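Side-chain contacts in uncharacterized protein Atu1735 (Agrobacterium tumefaciens, PDB 2PPX), which is of unknown function but, as a helix-turn-helix protein resembling the XRE family, probably binds DNA and may regulate transcription: residues Leu44-Phe49 with Gly58-Trp63; Ala51-Pro56 with Lys79-Asp84; Ile37-Leu42 with Asp62-Arg67. One frame throughout, in Å; residues are numbered along the deposited sequence. Where two conformers were deposited one is given.

Contact 1: Leu44-Phe49 with Gly58-Trp63; sequences LTQEEF and GTLRDW. With SO4 (sulfate ion), chain C.
Gln46 and Arg61 each set CG beside the backbone N, away from the carbonyl carbon (chi1 -65° and -76°), and run out extended; the two side chains cross at about a right angle between their helices. Arg61 NE gives a nearly straight hydrogen bond of 3.0 Å to Gln46 OE1. The oxygen lies in the guanidinium plane, but the donor stands above the carbonyl plane of the amide, and the two flat groups are 49° apart. In one of its two conformers Glu47, bent at chi2, makes a salt bridge from OE1 to Arg61 NH2 at 3.1 Å, so this link is probably part-time. In this conformer a water donates to both Gln46 OE1 and Glu47 OE1 and accepts from Arg61 NH2. The far edge of the guanidinium holds a sulfate, which Arg67 of the second subunit also binds. Deeper in, Leu60 divides its methyls: CD2 rests 3.7 Å from Gln46 CG, and CD1 is 3.6 Å from Phe49 CD1. A capping box of Thr45 and Glu48 starts helix 46-53. Helices 46-53 and 57-64 are the helix-turn-helix pair; Gln46 NE2 bonds to Glu64, while Phe49 continues inward onto Ile35 of helix 34-41 and Ile81 of helix 72-83.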
loop_
_atom_site.group_PDB
_atom_site.type_symbol
_atom_site.label_atom_id
_atom_site.label_comp_id
_atom_site.label_asym_id
_atom_site.label_seq_id
_atom_site.Cartn_x
_atom_site.Cartn_y
_atom_site.Cartn_z
ATOM N N LEU A 44 0.426 22.319 -11.184
ATOM C CA LEU A 44 -0.368 21.242 -11.749
ATOM C C LEU A 44 -1.618 21.058 -10.930
ATOM O O LEU A 44 -1.588 21.158 -9.701
ATOM C CB LEU A 44 0.422 19.925 -11.784
ATOM C CG LEU A 44 1.666 20.016 -12.683
ATOM C CD1 LEU A 44 2.466 18.728 -12.574
ATOM C CD2 LEU A 44 1.330 20.362 -14.161
ATOM N N THR A 45 -2.730 20.791 -11.606
ATOM C CA THR A 45 -3.932 20.390 -10.891
ATOM C C THR A 45 -3.741 18.969 -10.349
ATOM O O THR A 45 -2.785 18.259 -10.716
ATOM C CB THR A 45 -5.173 20.390 -11.818
ATOM O OG1 THR A 45 -5.024 19.342 -12.773
ATOM C CG2 THR A 45 -5.369 21.742 -12.542
ATOM N N GLN A 46 -4.647 18.536 -9.481
ATOM C CA GLN A 46 -4.580 17.165 -8.965
ATOM C C GLN A 46 -4.644 16.134 -10.095
ATOM O O GLN A 46 -3.876 15.162 -10.103
ATOM C CB GLN A 46 -5.676 16.903 -7.933
ATOM C CG GLN A 46 -5.510 17.762 -6.623
ATOM C CD GLN A 46 -6.595 17.437 -5.601
ATOM O OE1 GLN A 46 -7.730 17.181 -5.974
ATOM N NE2 GLN A 46 -6.244 17.426 -4.316
ATOM N N GLU A 47 -5.534 16.366 -11.055
ATOM C CA GLU A 47 -5.718 15.516 -12.236
ATOM C C GLU A 47 -4.444 15.394 -13.059
ATOM O O GLU A 47 -4.034 14.313 -13.471
ATOM C CB GLU A 47 -6.820 16.112 -13.136
ATOM C CG GLU A 47 -8.236 15.995 -12.578
ATOM C CD GLU A 47 -8.581 16.974 -11.439
ATOM O OE1 GLU A 47 -9.703 16.790 -10.912
ATOM O OE2 GLU A 47 -7.784 17.896 -11.069
ATOM N N GLU A 48 -3.834 16.546 -13.323
ATOM C CA GLU A 48 -2.605 16.598 -14.104
ATOM C C GLU A 48 -1.443 15.869 -13.415
ATOM O O GLU A 48 -0.701 15.114 -14.056
ATOM C CB GLU A 48 -2.210 18.048 -14.399
ATOM C CG GLU A 48 -3.184 18.755 -15.335
ATOM C CD GLU A 48 -2.917 20.247 -15.474
ATOM O OE1 GLU A 48 -2.439 20.894 -14.525
ATOM O OE2 GLU A 48 -3.195 20.782 -16.559
ATOM N N PHE A 49 -1.278 16.131 -12.118
ATOM C CA PHE A 49 -0.205 15.535 -11.337
ATOM C C PHE A 49 -0.407 14.020 -11.280
ATOM O O PHE A 49 0.538 13.253 -11.509
ATOM C CB PHE A 49 -0.145 16.160 -9.912
ATOM C CG PHE A 49 1.136 15.822 -9.143
ATOM C CD1 PHE A 49 1.219 14.633 -8.414
ATOM C CD2 PHE A 49 2.237 16.678 -9.184
ATOM C CE1 PHE A 49 2.382 14.296 -7.716
ATOM C CE2 PHE A 49 3.401 16.378 -8.495
ATOM C CZ PHE A 49 3.466 15.165 -7.747
ATOM N N GLY A 58 -7.464 9.347 -6.132
ATOM C CA GLY A 58 -8.034 9.265 -4.789
ATOM C C GLY A 58 -6.944 9.224 -3.739
ATOM O O GLY A 58 -7.007 9.945 -2.760
ATOM N N THR A 59 -5.926 8.396 -3.955
ATOM C CA THR A 59 -4.851 8.385 -2.992
ATOM C C THR A 59 -4.039 9.714 -2.937
ATOM O O THR A 59 -3.669 10.135 -1.836
ATOM C CB THR A 59 -4.024 7.075 -3.041
ATOM O OG1 THR A 59 -3.384 6.887 -1.778
ATOM C CG2 THR A 59 -2.994 7.078 -4.171
ATOM N N LEU A 60 -3.820 10.382 -4.066
ATOM C CA LEU A 60 -3.237 11.727 -4.086
ATOM C C LEU A 60 -4.083 12.621 -3.161
ATOM O O LEU A 60 -3.542 13.315 -2.305
ATOM C CB LEU A 60 -3.210 12.298 -5.524
ATOM C CG LEU A 60 -2.596 13.701 -5.750
ATOM C CD1 LEU A 60 -2.121 13.856 -7.223
ATOM C CD2 LEU A 60 -3.647 14.751 -5.478
ATOM N N ARG A 61 -5.406 12.585 -3.342
ATOM C CA ARG A 61 -6.303 13.416 -2.543
ATOM C C ARG A 61 -6.210 13.024 -1.057
ATOM O O ARG A 61 -6.176 13.905 -0.196
ATOM C CB ARG A 61 -7.752 13.328 -3.067
ATOM C CG ARG A 61 -7.924 14.150 -4.364
ATOM C CD ARG A 61 -9.209 13.788 -5.086
ATOM N NE ARG A 61 -9.393 14.684 -6.221
ATOM C CZ ARG A 61 -10.242 14.472 -7.226
ATOM N NH1 ARG A 61 -10.985 13.366 -7.264
ATOM N NH2 ARG A 61 -10.334 15.371 -8.203
ATOM N N ASP A 62 -6.130 11.716 -0.774
ATOM C CA ASP A 62 -5.970 11.301 0.628
ATOM C C ASP A 62 -4.692 11.891 1.228
ATOM O O ASP A 62 -4.715 12.361 2.362
ATOM C CB ASP A 62 -5.913 9.788 0.801
ATOM C CG ASP A 62 -7.260 9.114 0.677
ATOM O OD1 ASP A 62 -8.331 9.760 0.893
ATOM O OD2 ASP A 62 -7.235 7.869 0.426
ATOM N N TRP A 63 -3.589 11.823 0.493
ATOM C CA TRP A 63 -2.322 12.333 0.997
ATOM C C TRP A 63 -2.415 13.859 1.251
ATOM O O TRP A 63 -1.992 14.353 2.317
ATOM C CB TRP A 63 -1.149 11.995 0.069
ATOM C CG TRP A 63 -0.869 10.529 -0.117
ATOM C CD1 TRP A 63 -1.362 9.473 0.630
ATOM C CD2 TRP A 63 -0.056 9.949 -1.143
ATOM N NE1 TRP A 63 -0.890 8.296 0.117
ATOM C CE2 TRP A 63 -0.064 8.554 -0.942
ATOM C CE3 TRP A 63 0.712 10.483 -2.183
ATOM C CZ2 TRP A 63 0.632 7.668 -1.778
ATOM C CZ3 TRP A 63 1.425 9.609 -2.999
ATOM C CH2 TRP A 63 1.358 8.211 -2.796
HETATM S S SO4 C . -13.079 12.859 -10.219
HETATM O O1 SO4 C . -12.594 14.227 -10.005
HETATM O O2 SO4 C . -12.523 12.329 -11.468
HETATM O O3 SO4 C . -12.684 11.985 -9.119
HETATM O O4 SO4 C . -14.536 12.863 -10.273
HETATM O O HOH W 1 -9.182 17.896 -8.507
#

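Contact 2: Ala51-Pro56 with Lys79-Asp84; sequences ARYHIP and KIIAVD. With SO4 (sulfate ion), chain G; SO4 (sulfate ion), chain E.
Ile81 lays two of its arms along the ring of Tyr53 while Arg52, the tyrosine's own neighbour in sequence, backs the other side, so the ring is sandwiched between aliphatic carbons. In this helical fold of the XRE helix-turn-helix kind, the contact joins the end of helix 46-53, the first helix of the motif, to the last turn of helix 72-83. The key interaction is a CH-pi contact: Ile81 CG2 sits 3.9 Å from the centroid of the Tyr53 ring and 14° off its normal. On the opposite face, Arg52 CG lies over the ring centre, 3.9 Å above the plane. Ile81 CG2 is anti to the backbone N, and CG1 stands beside that N (chi1 -66°); the CG1 arm therefore serves the near end of the tyrosine, with CD1 3.8 Å from Tyr53 CG, while CG2 takes the hydroxyl end. Ile55 comes in more loosely, its CD1 4.5 Å from Ile81 CD1, and links this patch to Leu60 and Trp63 of helix 57-64. The tyrosine hydroxyl is bonded to the carbonyl of Pro85, at the start of helix 85-92, and Tyr53 O is hydrogen-bonded to Tyr77 OH, so the residue is held at both ends as well as on both faces. The chain then leaves the helix through His54, whose positive phi breaks the helical path and redirects it into the turn of the helix-turn-helix. His54 reaches outward, and its ND1 donates to a sulfate oxygen. Arg52 also ends at an anion: past its bend at chi3, the guanidinium meets a second sulfate at its edge, where NH1 gives an almost straight 2.9 Å hydrogen bond to sulfate O2.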
loop_
_atom_site.group_PDB
_atom_site.type_symbol
_atom_site.label_atom_id
_atom_site.label_comp_id
_atom_site.label_asym_id
_atom_site.label_seq_id
_atom_site.Cartn_x
_atom_site.Cartn_y
_atom_site.Cartn_z
ATOM N N ALA A 51 -1.997 12.070 -13.464
ATOM C CA ALA A 51 -1.714 11.451 -14.757
ATOM C C ALA A 51 -0.217 11.518 -15.103
ATOM O O ALA A 51 0.347 10.549 -15.605
ATOM C CB ALA A 51 -2.549 12.101 -15.890
ATOM N N ARG A 52 0.426 12.643 -14.827
ATOM C CA ARG A 52 1.841 12.799 -15.172
ATOM C C ARG A 52 2.758 11.848 -14.373
ATOM O O ARG A 52 3.725 11.287 -14.921
ATOM C CB ARG A 52 2.275 14.248 -14.978
ATOM C CG ARG A 52 3.656 14.553 -15.485
ATOM C CD ARG A 52 3.901 16.050 -15.476
ATOM N NE ARG A 52 3.057 16.722 -16.463
ATOM C CZ ARG A 52 3.120 18.021 -16.754
ATOM N NH1 ARG A 52 3.994 18.810 -16.145
ATOM N NH2 ARG A 52 2.298 18.531 -17.655
ATOM N N TYR A 53 2.428 11.648 -13.101
ATOM C CA TYR A 53 3.289 10.877 -12.195
ATOM C C TYR A 53 2.759 9.513 -11.758
ATOM O O TYR A 53 3.375 8.858 -10.918
ATOM C CB TYR A 53 3.706 11.746 -10.983
ATOM C CG TYR A 53 4.518 12.931 -11.446
ATOM C CD1 TYR A 53 5.789 12.751 -12.013
ATOM C CD2 TYR A 53 4.007 14.229 -11.366
ATOM C CE1 TYR A 53 6.536 13.841 -12.474
ATOM C CE2 TYR A 53 4.763 15.343 -11.806
ATOM C CZ TYR A 53 6.017 15.119 -12.376
ATOM O OH TYR A 53 6.771 16.154 -12.843
ATOM N N HIS A 54 1.646 9.081 -12.362
ATOM C CA HIS A 54 1.054 7.756 -12.135
ATOM C C HIS A 54 0.719 7.491 -10.670
ATOM O O HIS A 54 1.020 6.425 -10.121
ATOM C CB HIS A 54 1.938 6.652 -12.723
ATOM C CG HIS A 54 2.212 6.819 -14.193
ATOM N ND1 HIS A 54 2.240 5.761 -15.066
ATOM C CD2 HIS A 54 2.404 7.927 -14.944
ATOM C CE1 HIS A 54 2.478 6.201 -16.291
ATOM N NE2 HIS A 54 2.583 7.514 -16.245
ATOM N N ILE A 55 0.113 8.483 -10.034
ATOM C CA ILE A 55 -0.389 8.323 -8.662
ATOM C C ILE A 55 -1.922 8.389 -8.744
ATOM O O ILE A 55 -2.468 9.384 -9.185
ATOM C CB ILE A 55 0.149 9.398 -7.740
ATOM C CG1 ILE A 55 1.703 9.305 -7.658
ATOM C CG2 ILE A 55 -0.489 9.305 -6.323
ATOM C CD1 ILE A 55 2.332 10.541 -7.125
ATOM N N PRO A 56 -2.606 7.320 -8.339
ATOM C CA PRO A 56 -4.084 7.287 -8.489
ATOM C C PRO A 56 -4.687 8.503 -7.761
ATOM O O PRO A 56 -4.173 8.952 -6.737
ATOM C CB PRO A 56 -4.486 5.955 -7.818
ATOM C CG PRO A 56 -3.231 5.119 -7.865
ATOM C CD PRO A 56 -2.079 6.110 -7.680
ATOM N N LYS A 79 10.235 12.417 -3.501
ATOM C CA LYS A 79 11.509 13.127 -3.470
ATOM C C LYS A 79 12.173 13.217 -4.856
ATOM O O LYS A 79 12.740 14.258 -5.224
ATOM C CB LYS A 79 12.446 12.517 -2.431
ATOM C CG LYS A 79 13.856 13.132 -2.496
ATOM C CD LYS A 79 14.338 13.522 -1.116
ATOM C CE LYS A 79 15.574 14.426 -1.199
ATOM N NZ LYS A 79 16.627 13.852 -0.319
ATOM N N ILE A 80 12.077 12.150 -5.661
ATOM C CA ILE A 80 12.671 12.189 -6.998
ATOM C C ILE A 80 11.927 13.159 -7.883
ATOM O O ILE A 80 12.549 13.908 -8.647
ATOM C CB ILE A 80 12.677 10.795 -7.716
ATOM C CG1 ILE A 80 13.275 9.723 -6.806
ATOM C CG2 ILE A 80 13.438 10.915 -9.037
ATOM C CD1 ILE A 80 14.638 10.039 -6.313
ATOM N N ILE A 81 10.603 13.136 -7.791
ATOM C CA ILE A 81 9.768 14.089 -8.538
ATOM C C ILE A 81 10.201 15.523 -8.189
ATOM O O ILE A 81 10.446 16.347 -9.072
ATOM C CB ILE A 81 8.247 13.905 -8.224
ATOM C CG1 ILE A 81 7.747 12.546 -8.725
ATOM C CG2 ILE A 81 7.418 15.078 -8.818
ATOM C CD1 ILE A 81 6.349 12.195 -8.249
ATOM N N ALA A 82 10.296 15.810 -6.893
ATOM C CA ALA A 82 10.746 17.130 -6.425
ATOM C C ALA A 82 12.120 17.546 -6.981
ATOM O O ALA A 82 12.309 18.708 -7.409
ATOM C CB ALA A 82 10.745 17.174 -4.900
ATOM N N VAL A 83 13.084 16.622 -6.979
ATOM C CA VAL A 83 14.436 16.918 -7.469
ATOM C C VAL A 83 14.452 17.099 -8.990
ATOM O O VAL A 83 15.170 17.954 -9.502
ATOM C CB VAL A 83 15.489 15.852 -7.009
ATOM C CG1 VAL A 83 16.852 16.092 -7.644
ATOM C CG2 VAL A 83 15.623 15.867 -5.502
ATOM N N ASP A 84 13.665 16.301 -9.706
ATOM C CA ASP A 84 13.644 16.343 -11.171
ATOM C C ASP A 84 12.271 16.064 -11.763
ATOM O O ASP A 84 12.014 14.949 -12.248
ATOM C CB ASP A 84 14.647 15.371 -11.772
ATOM C CG ASP A 84 14.855 15.606 -13.282
ATOM O OD1 ASP A 84 14.404 16.649 -13.829
ATOM O OD2 ASP A 84 15.477 14.738 -13.920
HETATM S S SO4 G . 3.631 21.923 -18.045
HETATM O O1 SO4 G . 2.181 21.934 -18.263
HETATM O O2 SO4 G . 3.935 21.714 -16.631
HETATM O O3 SO4 G . 4.243 20.864 -18.847
HETATM O O4 SO4 G . 4.209 23.197 -18.467
HETATM S S SO4 E . 0.639 1.696 -15.048
HETATM O O1 SO4 E . 1.894 1.227 -14.443
HETATM O O2 SO4 E . -0.492 1.017 -14.418
HETATM O O3 SO4 E . 0.440 3.138 -14.893
HETATM O O4 SO4 E . 0.691 1.390 -16.473
#

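Contact 3: Ile37-Leu42 with Asp62-Arg67; sequences IIRRAL and DWEQGR. With SO4 (sulfate ion), chain B; SO4 (sulfate ion), chain F; SO4 (sulfate ion), chain D.
Arg39 and Glu64 form a buried, two-pronged salt bridge that joins helix 34-41 to the C-terminal end of helix 57-64. The arginine presents its side, NE and NH2 together, and each nitrogen takes one carboxylate oxygen. Arg39 NE lies only 2.6 Å from Glu64 OE2, in a nearly straight bond on the syn lone pair and within the guanidinium plane. The second prong, Arg39 NH2 to Glu64 OE1 at 2.8 Å, is less straight and meets its oxygen on the syn side but 21° out of the carboxylate plane. The two flat groups are nearly coplanar, although the side chains cross at about a right angle. Arg39 leaves its helix extended and then bends at chi3 (59°), and a second bend at chi4 (78°) turns the guanidinium so that NE and NH2 both face the extended glutamate. Both groups have further partners: Glu64 OE1 has a second donor in Gln46, and Arg39 NH1 bonds to the carbonyl of Leu44. A sulfate occupies the outer edge of the guanidinium, its O3 taking Arg39 NH1. Sulfate O2 accepts from Arg39 NH2 and also from Arg40 NH1, each at 3.0 Å, so adjacent arginines share one anion. Arg40 carries a second sulfate on its other edge. Beyond Glu64 the helix closes in a Schellman motif: Gly66 takes a positive phi, Arg67 N bonds back to Asp62 O at 2.8 Å and Gly66 N to Trp63 O at 3.2 Å. Arg67 NH2 donates to O3 of a third sulfate at 2.8 Å. A buried arginine-glutamate pair between the first helix and the end of helix 57-64, the probable recognition helix, is a familiar feature of the XRE-like helix-turn-helix domain, as in phage 434 repressor.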
loop_
_atom_site.group_PDB
_atom_site.type_symbol
_atom_site.label_atom_id
_atom_site.label_comp_id
_atom_site.label_asym_id
_atom_site.label_seq_id
_atom_site.Cartn_x
_atom_site.Cartn_y
_atom_site.Cartn_z
ATOM N N ILE A 37 2.525 20.618 -1.594
ATOM C CA ILE A 37 3.606 21.589 -1.867
ATOM C C ILE A 37 4.245 21.422 -3.243
ATOM O O ILE A 37 4.366 22.378 -4.024
ATOM C CB ILE A 37 4.710 21.568 -0.775
ATOM C CG1 ILE A 37 4.063 21.859 0.596
ATOM C CG2 ILE A 37 5.829 22.656 -1.082
ATOM C CD1 ILE A 37 5.030 21.812 1.779
ATOM N N ILE A 38 4.657 20.194 -3.528
ATOM C CA ILE A 38 5.332 19.888 -4.771
ATOM C C ILE A 38 4.377 20.156 -5.943
ATOM O O ILE A 38 4.751 20.821 -6.883
ATOM C CB ILE A 38 5.784 18.379 -4.792
ATOM C CG1 ILE A 38 6.925 18.150 -3.764
ATOM C CG2 ILE A 38 6.265 17.984 -6.190
ATOM C CD1 ILE A 38 7.094 16.639 -3.449
ATOM N N ARG A 39 3.141 19.623 -5.871
ATOM C CA ARG A 39 2.188 19.810 -6.972
ATOM C C ARG A 39 1.888 21.289 -7.252
ATOM O O ARG A 39 1.892 21.737 -8.399
ATOM C CB ARG A 39 0.871 19.057 -6.681
ATOM C CG ARG A 39 -0.150 19.203 -7.811
ATOM C CD ARG A 39 -1.452 18.474 -7.484
ATOM N NE ARG A 39 -2.122 18.938 -6.268
ATOM C CZ ARG A 39 -2.858 20.048 -6.165
ATOM N NH1 ARG A 39 -3.003 20.874 -7.209
ATOM N NH2 ARG A 39 -3.444 20.345 -5.003
ATOM N N ARG A 40 1.593 22.047 -6.202
ATOM C CA ARG A 40 1.359 23.482 -6.375
ATOM C C ARG A 40 2.593 24.217 -6.874
ATOM O O ARG A 40 2.493 25.178 -7.655
ATOM C CB ARG A 40 0.856 24.105 -5.086
ATOM C CG ARG A 40 -0.573 23.703 -4.801
ATOM C CD ARG A 40 -1.116 24.458 -3.626
ATOM N NE ARG A 40 -2.538 24.169 -3.462
ATOM C CZ ARG A 40 -3.293 24.583 -2.457
ATOM N NH1 ARG A 40 -4.589 24.247 -2.430
ATOM N NH2 ARG A 40 -2.768 25.307 -1.472
ATOM N N ALA A 41 3.773 23.764 -6.478
ATOM C CA ALA A 41 4.971 24.462 -6.949
ATOM C C ALA A 41 5.234 24.226 -8.434
ATOM O O ALA A 41 5.860 25.068 -9.108
ATOM C CB ALA A 41 6.168 24.096 -6.120
ATOM N N LEU A 42 4.740 23.092 -8.927
ATOM C CA LEU A 42 4.788 22.744 -10.344
ATOM C C LEU A 42 3.588 23.292 -11.140
ATOM O O LEU A 42 3.533 23.100 -12.351
ATOM C CB LEU A 42 4.856 21.217 -10.508
ATOM C CG LEU A 42 6.054 20.500 -9.874
ATOM C CD1 LEU A 42 5.968 18.990 -10.118
ATOM C CD2 LEU A 42 7.380 21.087 -10.376
ATOM N N ASP A 62 -6.130 11.716 -0.774
ATOM C CA ASP A 62 -5.970 11.301 0.628
ATOM C C ASP A 62 -4.692 11.891 1.228
ATOM O O ASP A 62 -4.715 12.361 2.362
ATOM C CB ASP A 62 -5.913 9.788 0.801
ATOM C CG ASP A 62 -7.260 9.114 0.677
ATOM O OD1 ASP A 62 -8.331 9.760 0.893
ATOM O OD2 ASP A 62 -7.235 7.869 0.426
ATOM N N TRP A 63 -3.589 11.823 0.493
ATOM C CA TRP A 63 -2.322 12.333 0.997
ATOM C C TRP A 63 -2.415 13.859 1.251
ATOM O O TRP A 63 -1.992 14.353 2.317
ATOM C CB TRP A 63 -1.149 11.995 0.069
ATOM C CG TRP A 63 -0.869 10.529 -0.117
ATOM C CD1 TRP A 63 -1.362 9.473 0.630
ATOM C CD2 TRP A 63 -0.056 9.949 -1.143
ATOM N NE1 TRP A 63 -0.890 8.296 0.117
ATOM C CE2 TRP A 63 -0.064 8.554 -0.942
ATOM C CE3 TRP A 63 0.712 10.483 -2.183
ATOM C CZ2 TRP A 63 0.632 7.668 -1.778
ATOM C CZ3 TRP A 63 1.425 9.609 -2.999
ATOM C CH2 TRP A 63 1.358 8.211 -2.796
ATOM N N GLU A 64 -3.005 14.580 0.293
ATOM C CA GLU A 64 -3.118 16.055 0.384
ATOM C C GLU A 64 -4.043 16.515 1.513
ATOM O O GLU A 64 -3.800 17.567 2.130
ATOM C CB GLU A 64 -3.531 16.650 -0.968
ATOM C CG GLU A 64 -2.417 16.546 -2.007
ATOM C CD GLU A 64 -2.663 17.460 -3.219
ATOM O OE1 GLU A 64 -3.726 18.135 -3.276
ATOM O OE2 GLU A 64 -1.798 17.478 -4.120
ATOM N N GLN A 65 -5.053 15.710 1.821
ATOM C CA GLN A 65 -5.988 16.029 2.885
ATOM C C GLN A 65 -5.610 15.464 4.261
ATOM O O GLN A 65 -6.338 15.659 5.228
ATOM C CB GLN A 65 -7.416 15.601 2.492
ATOM C CG GLN A 65 -7.885 16.350 1.246
ATOM C CD GLN A 65 -9.258 15.946 0.789
ATOM O OE1 GLN A 65 -9.405 15.094 -0.091
ATOM N NE2 GLN A 65 -10.291 16.547 1.397
ATOM N N GLY A 66 -4.488 14.761 4.350
ATOM C CA GLY A 66 -4.111 14.130 5.611
ATOM C C GLY A 66 -4.968 12.927 5.990
ATOM O O GLY A 66 -4.994 12.550 7.149
ATOM N N ARG A 67 -5.639 12.296 5.019
ATOM C CA ARG A 67 -6.463 11.119 5.320
ATOM C C ARG A 67 -5.643 9.854 5.373
ATOM O O ARG A 67 -6.074 8.847 5.926
ATOM C CB ARG A 67 -7.591 10.984 4.308
ATOM C CG ARG A 67 -8.559 12.141 4.429
ATOM C CD ARG A 67 -9.815 11.741 3.813
ATOM N NE ARG A 67 -10.053 12.357 2.528
ATOM C CZ ARG A 67 -11.102 13.153 2.293
ATOM N NH1 ARG A 67 -11.993 13.425 3.258
ATOM N NH2 ARG A 67 -11.268 13.673 1.084
HETATM S S SO4 B . -5.330 23.501 -6.114
HETATM O O1 SO4 B . -6.494 24.343 -5.912
HETATM O O2 SO4 B . -5.233 22.696 -4.913
HETATM O O3 SO4 B . -5.441 22.788 -7.377
HETATM O O4 SO4 B . -4.094 24.267 -6.266
HETATM S S SO4 F . -5.634 25.173 0.969
HETATM O O1 SO4 F . -6.282 24.107 0.209
HETATM O O2 SO4 F . -6.523 25.593 2.053
HETATM O O3 SO4 F . -4.374 24.678 1.531
HETATM O O4 SO4 F . -5.373 26.311 0.086
HETATM S S SO4 D . -14.743 14.950 0.099
HETATM O O1 SO4 D . -15.982 14.337 -0.390
HETATM O O2 SO4 D . -14.705 14.888 1.563
HETATM O O3 SO4 D . -13.572 14.259 -0.432
HETATM O O4 SO4 D . -14.674 16.335 -0.354
#

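Overall arrangement
From the N terminus, helix 34-41 comes first and waits for its partner: contact 3 closes only when the chain reaches 62-67. Contact 1 lies within its span, the two ending on the same stretch of helix 57-64, and is the short loop, joining consecutive helices across the turn. Contact 2 starts inside those spans at 51-56 and ends beyond both at 79-84, so it crosses contacts 1 and 3 and brings helix 72-83 back to the motif. Contacts 1 and 3, whose segments overlap at Asp62-Trp63, have centres about 7 Å apart; Ile55, Phe49 and Ile38 carry the packing across to contact 2, uniting the four helices.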